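Local atomic coordinates of subtilase cytotoxin, subunit B (Escherichia coli, PDB entry 3DWA), a protein that forms the pentameric receptor-binding part of an AB5 toxin and probably recognises cell-surface glycans, including one of non-human type. Residues T59-F67 with A96-T104. Residues are numbered along the deposited sequence; the frame is centred on the assembly and turned at random.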
# COMPACT_ATOMS: atom_id res chain seq x y z
N THR C 59 4.73 -9.64 0.41
CA THR C 59 4.24 -9.78 1.79
C THR C 59 5.34 -9.47 2.81
O THR C 59 5.13 -8.76 3.78
CB THR C 59 3.68 -11.21 2.06
OG1 THR C 59 2.61 -11.47 1.15
CG2 THR C 59 3.11 -11.35 3.48
N LEU C 60 6.51 -10.05 2.58
CA LEU C 60 7.66 -9.88 3.44
C LEU C 60 8.13 -8.44 3.47
O LEU C 60 8.42 -7.91 4.54
CB LEU C 60 8.80 -10.82 3.02
CG LEU C 60 8.56 -12.31 3.34
CD1 LEU C 60 9.72 -13.02 2.77
CD2 LEU C 60 8.42 -12.62 4.82
N TYR C 61 8.19 -7.81 2.30
CA TYR C 61 8.56 -6.42 2.19
C TYR C 61 7.68 -5.51 3.06
O TYR C 61 8.20 -4.70 3.80
CB TYR C 61 8.58 -5.94 0.74
CG TYR C 61 8.81 -4.46 0.69
CD1 TYR C 61 10.06 -3.94 0.88
CD2 TYR C 61 7.74 -3.56 0.51
CE1 TYR C 61 10.29 -2.58 0.88
CE2 TYR C 61 7.95 -2.18 0.49
CZ TYR C 61 9.24 -1.71 0.67
OH TYR C 61 9.50 -0.37 0.63
N ASN C 62 6.34 -5.63 2.90
CA ASN C 62 5.39 -4.81 3.59
C ASN C 62 5.47 -5.08 5.07
O ASN C 62 5.44 -4.15 5.87
CB ASN C 62 3.95 -5.06 3.08
CG ASN C 62 3.47 -4.04 1.99
OD1 ASN C 62 4.27 -3.41 1.25
ND2 ASN C 62 2.14 -3.88 1.91
N GLN C 63 5.51 -6.37 5.44
CA GLN C 63 5.62 -6.76 6.84
C GLN C 63 6.92 -6.28 7.54
O GLN C 63 6.88 -5.70 8.64
CB GLN C 63 5.40 -8.27 7.00
CG GLN C 63 4.98 -8.67 8.39
CD GLN C 63 3.65 -8.05 8.78
OE1 GLN C 63 3.54 -7.38 9.79
NE2 GLN C 63 2.66 -8.26 7.96
N ALA C 64 8.06 -6.50 6.90
CA ALA C 64 9.36 -6.04 7.42
C ALA C 64 9.46 -4.51 7.59
O ALA C 64 9.98 -4.00 8.58
CB ALA C 64 10.49 -6.54 6.56
N LEU C 65 8.95 -3.78 6.61
CA LEU C 65 8.90 -2.33 6.70
C LEU C 65 7.99 -1.85 7.83
O LEU C 65 8.36 -0.91 8.59
CB LEU C 65 8.57 -1.65 5.35
CG LEU C 65 8.62 -0.11 5.37
CD1 LEU C 65 10.04 0.41 5.69
CD2 LEU C 65 8.11 0.60 4.06
N TYR C 66 6.84 -2.50 7.99
CA TYR C 66 5.97 -2.30 9.15
C TYR C 66 6.72 -2.45 10.51
O TYR C 66 6.68 -1.56 11.37
CB TYR C 66 4.78 -3.28 9.10
CG TYR C 66 3.80 -3.08 10.22
CD1 TYR C 66 2.74 -2.17 10.08
CD2 TYR C 66 3.95 -3.77 11.45
CE1 TYR C 66 1.80 -1.99 11.14
CE2 TYR C 66 3.05 -3.57 12.51
CZ TYR C 66 1.99 -2.67 12.34
OH TYR C 66 1.09 -2.48 13.36
N PHE C 67 7.38 -3.59 10.70
CA PHE C 67 8.07 -3.91 11.95
C PHE C 67 9.31 -3.03 12.17
O PHE C 67 9.66 -2.69 13.30
CB PHE C 67 8.49 -5.39 11.92
CG PHE C 67 7.38 -6.34 12.15
CD1 PHE C 67 6.32 -6.03 13.02
CD2 PHE C 67 7.40 -7.61 11.58
CE1 PHE C 67 5.32 -6.95 13.28
CE2 PHE C 67 6.39 -8.52 11.83
CZ PHE C 67 5.34 -8.19 12.69
N ALA C 96 18.10 -16.19 2.98
CA ALA C 96 16.79 -15.78 2.51
C ALA C 96 15.91 -15.54 3.71
O ALA C 96 15.96 -16.29 4.68
CB ALA C 96 16.16 -16.86 1.59
N LEU C 97 15.11 -14.47 3.65
CA LEU C 97 14.01 -14.22 4.58
C LEU C 97 12.80 -15.06 4.17
O LEU C 97 12.36 -15.00 3.01
CB LEU C 97 13.64 -12.72 4.55
CG LEU C 97 12.60 -12.25 5.57
CD1 LEU C 97 12.92 -12.69 7.01
CD2 LEU C 97 12.33 -10.72 5.46
N VAL C 98 12.26 -15.83 5.10
CA VAL C 98 11.24 -16.80 4.75
C VAL C 98 10.01 -16.67 5.60
O VAL C 98 9.04 -17.41 5.42
CB VAL C 98 11.81 -18.31 4.66
CG1 VAL C 98 13.06 -18.35 3.81
CG2 VAL C 98 12.07 -18.96 6.06
N GLY C 99 10.01 -15.69 6.50
CA GLY C 99 8.89 -15.51 7.39
C GLY C 99 9.15 -14.52 8.51
O GLY C 99 10.30 -14.18 8.78
N LEU C 100 8.08 -14.07 9.17
CA LEU C 100 8.18 -13.11 10.31
C LEU C 100 7.01 -13.35 11.24
O LEU C 100 5.93 -13.77 10.79
CB LEU C 100 8.06 -11.65 9.79
CG LEU C 100 9.12 -11.08 8.84
CD1 LEU C 100 8.62 -9.89 8.01
CD2 LEU C 100 10.38 -10.67 9.67
N SER C 101 7.19 -13.05 12.54
CA SER C 101 6.14 -13.17 13.52
C SER C 101 6.30 -12.11 14.60
O SER C 101 7.41 -11.72 14.94
CB SER C 101 6.27 -14.52 14.25
OG SER C 101 5.84 -15.58 13.42
N THR C 102 5.19 -11.73 15.22
CA THR C 102 5.22 -10.94 16.44
C THR C 102 5.68 -11.83 17.62
O THR C 102 5.55 -13.06 17.59
CB THR C 102 3.84 -10.37 16.71
OG1 THR C 102 2.91 -11.45 16.84
CG2 THR C 102 3.41 -9.45 15.53
N CYS C 103 6.20 -11.20 18.67
CA CYS C 103 6.66 -11.92 19.85
C CYS C 103 5.97 -11.42 21.08
O CYS C 103 5.65 -10.23 21.20
CB CYS C 103 8.18 -11.74 20.02
SG CYS C 103 9.12 -12.45 18.69
N THR C 104 5.74 -12.34 22.01
CA THR C 104 5.23 -12.00 23.32
C THR C 104 6.40 -11.76 24.30
O THR C 104 6.32 -10.90 25.17
CB THR C 104 4.29 -13.12 23.86
OG1 THR C 104 4.90 -14.37 23.54
CG2 THR C 104 2.98 -13.12 23.12
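In both L60 and L100 the first torsion sets CG opposite the carbonyl carbon and beside the residue's own backbone N (chi1 -72° and -64°), and L60 CD2 and L100 CD1 come together at 4.2 Å between helix 57-70 and strand 96-102. The branches of L60 divide the work: CD1 lies 3.3 Å from L97 O and also meets the L97 side chain, whereas CD2 reaches the backbone at G99, 3.8 Å from its N. Here two residues, V98 and G99, stand opposite the single Y77 of strand 73-79, which makes a classic beta bulge. L100 lays one methyl against the helix: its CD1 is 3.6 Å from A64 N and 3.7 Å from Q63 CB, and the side chains of Q63 and L100 run past each other in opposite directions. One turn after Q63, the F67 ring presents its edge to L100 CB, 4.1 Å from CE2, while T102 CG2 comes obliquely to CZ at 3.7 Å. Q63 OE1 lies over one face of that ring, nearer its rim than its centre. No hydrogen bond crosses the contact, and all ten touching residues are buried; apolar packing therefore joins the segments. F30 and I76 continue this core, and L100 and S101 extend the sheet to a strand of a second subunit. A helix packed on an antiparallel sheet, the axes of 59-67 and 96-102 inclined at 43°, is consistent with the OB-like fold of AB5 toxin B subunits.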